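Local coordinates for protein exopolygalacturonase (Yersinia enterocolitica, PDB 2UVF) that hydrolyses polygalacturonate, the backbone of pectin, from its chain ends as a family 28 exopolygalacturonase, at residues A[238-243]-A[353-358]. Sequence-based numbering, arbitrary orientation.
With ADA (alpha-D-galactopyranuronic acid), chain C; ADA (alpha-D-galactopyranuronic acid), chain B.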
loop_
_atom_site.group_PDB
_atom_site.type_symbol
_atom_site.label_atom_id
_atom_site.label_comp_id
_atom_site.label_asym_id
_atom_site.label_seq_id
_atom_site.Cartn_x
_atom_site.Cartn_y
_atom_site.Cartn_z
ATOM N N ILE A 238 -12.728 -13.597 16.978
ATOM C CA ILE A 238 -11.777 -13.088 17.961
ATOM C C ILE A 238 -11.619 -11.561 17.834
ATOM O O ILE A 238 -11.284 -11.031 16.762
ATOM C CB ILE A 238 -10.418 -13.866 17.878
ATOM C CG1 ILE A 238 -10.664 -15.376 18.051
ATOM C CG2 ILE A 238 -9.389 -13.321 18.882
ATOM C CD1 ILE A 238 -9.527 -16.275 17.589
ATOM N N GLU A 239 -11.900 -10.862 18.931
ATOM C CA GLU A 239 -11.783 -9.411 19.015
ATOM C C GLU A 239 -10.309 -9.001 19.080
ATOM O O GLU A 239 -9.509 -9.629 19.784
ATOM C CB GLU A 239 -12.537 -8.912 20.258
ATOM C CG GLU A 239 -12.423 -7.419 20.592
ATOM C CD GLU A 239 -13.430 -6.532 19.884
ATOM O OE1 GLU A 239 -14.134 -6.998 18.966
ATOM O OE2 GLU A 239 -13.513 -5.342 20.246
ATOM N N ARG A 240 -9.964 -7.941 18.350
ATOM C CA ARG A 240 -8.584 -7.464 18.287
ATOM C C ARG A 240 -8.445 -6.176 19.095
ATOM O O ARG A 240 -9.416 -5.429 19.244
ATOM C CB ARG A 240 -8.175 -7.246 16.826
ATOM C CG ARG A 240 -8.020 -8.530 16.061
ATOM C CD ARG A 240 -7.789 -8.266 14.599
ATOM N NE ARG A 240 -7.279 -9.450 13.920
ATOM C CZ ARG A 240 -6.746 -9.448 12.702
ATOM N NH1 ARG A 240 -6.640 -8.325 12.001
ATOM N NH2 ARG A 240 -6.310 -10.576 12.185
ATOM N N PRO A 241 -7.245 -5.901 19.627
ATOM C CA PRO A 241 -7.174 -4.656 20.352
ATOM C C PRO A 241 -7.181 -3.457 19.403
ATOM O O PRO A 241 -7.058 -3.625 18.174
ATOM C CB PRO A 241 -5.840 -4.760 21.089
ATOM C CG PRO A 241 -5.001 -5.629 20.242
ATOM C CD PRO A 241 -5.954 -6.615 19.622
ATOM N N ALA A 242 -7.337 -2.265 19.979
ATOM C CA ALA A 242 -7.173 -1.033 19.254
ATOM C C ALA A 242 -5.721 -0.890 18.753
ATOM O O ALA A 242 -4.771 -1.346 19.398
ATOM C CB ALA A 242 -7.540 0.150 20.142
ATOM N N SER A 243 -5.582 -0.265 17.581
ATOM C CA SER A 243 -4.292 0.184 17.068
ATOM C C SER A 243 -3.850 1.425 17.826
ATOM O O SER A 243 -4.588 1.941 18.671
ATOM C CB SER A 243 -4.413 0.503 15.573
ATOM O OG SER A 243 -4.862 -0.631 14.838
ATOM N N ALA A 353 3.472 -3.172 16.051
ATOM C CA ALA A 353 3.363 -4.435 16.788
ATOM C C ALA A 353 2.727 -5.548 15.940
ATOM O O ALA A 353 3.051 -6.711 16.105
ATOM C CB ALA A 353 2.607 -4.229 18.123
ATOM N N PHE A 354 1.857 -5.186 15.005
ATOM C CA PHE A 354 1.221 -6.151 14.100
ATOM C C PHE A 354 1.318 -5.551 12.676
ATOM O O PHE A 354 2.438 -5.506 12.107
ATOM C CB PHE A 354 -0.197 -6.444 14.598
ATOM C CG PHE A 354 -0.927 -7.571 13.881
ATOM C CD1 PHE A 354 -0.286 -8.722 13.480
ATOM C CD2 PHE A 354 -2.290 -7.459 13.641
ATOM C CE1 PHE A 354 -0.990 -9.762 12.837
ATOM C CE2 PHE A 354 -3.003 -8.494 12.991
ATOM C CZ PHE A 354 -2.349 -9.642 12.590
ATOM N N HIS A 355 0.212 -5.030 12.139
ATOM C CA HIS A 355 0.172 -4.449 10.788
ATOM C C HIS A 355 0.523 -2.968 10.840
ATOM O O HIS A 355 0.534 -2.368 11.908
ATOM C CB HIS A 355 -1.227 -4.563 10.130
ATOM C CG HIS A 355 -1.764 -5.962 9.990
ATOM N ND1 HIS A 355 -0.992 -7.038 9.604
ATOM C CD2 HIS A 355 -3.023 -6.438 10.115
ATOM C CE1 HIS A 355 -1.743 -8.120 9.528
ATOM N NE2 HIS A 355 -2.984 -7.780 9.822
ATOM N N GLY A 356 0.774 -2.377 9.667
ATOM C CA GLY A 356 1.064 -0.941 9.536
ATOM C C GLY A 356 -0.234 -0.167 9.466
ATOM O O GLY A 356 -0.948 -0.041 10.471
ATOM N N ILE A 357 -0.571 0.306 8.265
ATOM C CA ILE A 357 -1.805 1.077 8.039
ATOM C C ILE A 357 -2.959 0.228 7.482
ATOM O O ILE A 357 -2.822 -0.414 6.443
ATOM C CB ILE A 357 -1.518 2.335 7.164
ATOM C CG1 ILE A 357 -0.603 3.288 7.940
ATOM C CG2 ILE A 357 -2.836 3.052 6.755
ATOM C CD1 ILE A 357 0.041 4.331 7.138
ATOM N N MET A 358 -4.087 0.230 8.193
ATOM C CA MET A 358 -5.272 -0.535 7.799
ATOM C C MET A 358 -6.432 0.382 7.453
ATOM O O MET A 358 -6.731 1.316 8.202
ATOM C CB MET A 358 -5.735 -1.474 8.921
ATOM C CG MET A 358 -4.751 -2.563 9.320
ATOM S SD MET A 358 -5.372 -3.460 10.760
ATOM C CE MET A 358 -6.766 -4.342 10.024
HETATM C C1 ADA C . -4.337 -11.422 5.583
HETATM C C2 ADA C . -4.829 -10.257 4.699
HETATM C C3 ADA C . -4.451 -8.942 5.408
HETATM C C4 ADA C . -5.107 -8.885 6.823
HETATM C C5 ADA C . -4.654 -10.106 7.654
HETATM C C6 ADA C . -5.215 -10.271 9.093
HETATM O O2 ADA C . -4.274 -10.335 3.371
HETATM O O3 ADA C . -4.805 -7.815 4.611
HETATM O O4 ADA C . -6.536 -8.843 6.736
HETATM O O5 ADA C . -4.903 -11.351 6.932
HETATM O O6B ADA C . -5.664 -11.401 9.387
HETATM O O6A ADA C . -5.179 -9.293 9.880
HETATM C C1 ADA B . 0.517 -11.687 5.331
HETATM C C2 ADA B . -0.315 -10.808 6.289
HETATM C C3 ADA B . -1.099 -11.772 7.208
HETATM C C4 ADA B . -2.206 -12.381 6.330
HETATM C C5 ADA B . -1.491 -13.197 5.238
HETATM C C6 ADA B . -2.506 -13.805 4.242
HETATM O O1 ADA B . 1.385 -12.634 6.019
HETATM O O2 ADA B . 0.466 -9.877 7.003
HETATM O O3 ADA B . -1.585 -11.149 8.422
HETATM O O4 ADA B . -2.897 -11.294 5.665
HETATM O O5 ADA B . -0.464 -12.392 4.510
HETATM O O6B ADA B . -2.893 -13.087 3.285
HETATM O O6A ADA B . -2.887 -14.987 4.439
#
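Arg240 meets Phe354, His355 and Met358 around the carboxylate of a bound galacturonic acid, in the sugar pocket of the right-handed parallel beta-helix characteristic of family 28 glycoside hydrolases. Segment 353-358 runs from a loop into a beta-helix strand, whereas Arg240 belongs to a short antiparallel pair with strand 228-230. The tight part is the guanidinium end. Its NH1 and NH2 both donate to O6A of the chain C sugar, at 2.8 Å from NH1 to O6A, and NH2 also reaches O6B at 3.0 Å. Arginine suits this place because its extended chain carries several N-H groups to both oxygens of one anion. From the other segment, His355 NE2 gives O6A a third hydrogen bond, 2.7 Å long and nearly straight (174°), so three donors grip this single oxygen. No hydrogen bond links the two segments directly; the carboxylate does the bridging. His355 ND1 is bonded to the carbonyl oxygen of Asn379, so the imidazole is held at both nitrogens and its rotation is fixed. Phe354 supplies an apolar wall beside both groups. With CG anti to the backbone N (chi1 -172°), its ring brings CE2 over one guanidinium face, 3.8 Å from Arg240 NH1, while the two planes stand 84° apart. The ring thus meets the cation by its edge, and its own face receives His355 CE1. An aromatic side chain can pack against both polar groups without competing for their hydrogen bonds. Away from this centre the contact is loose. Ser243 OG comes no nearer than 5.0 Å to Met358 SD, and is bonded instead to Thr335 OG1. Flexible, apolar Met358 borders the guanidinium edge, its CE 4.4 Å from Arg240 NH1.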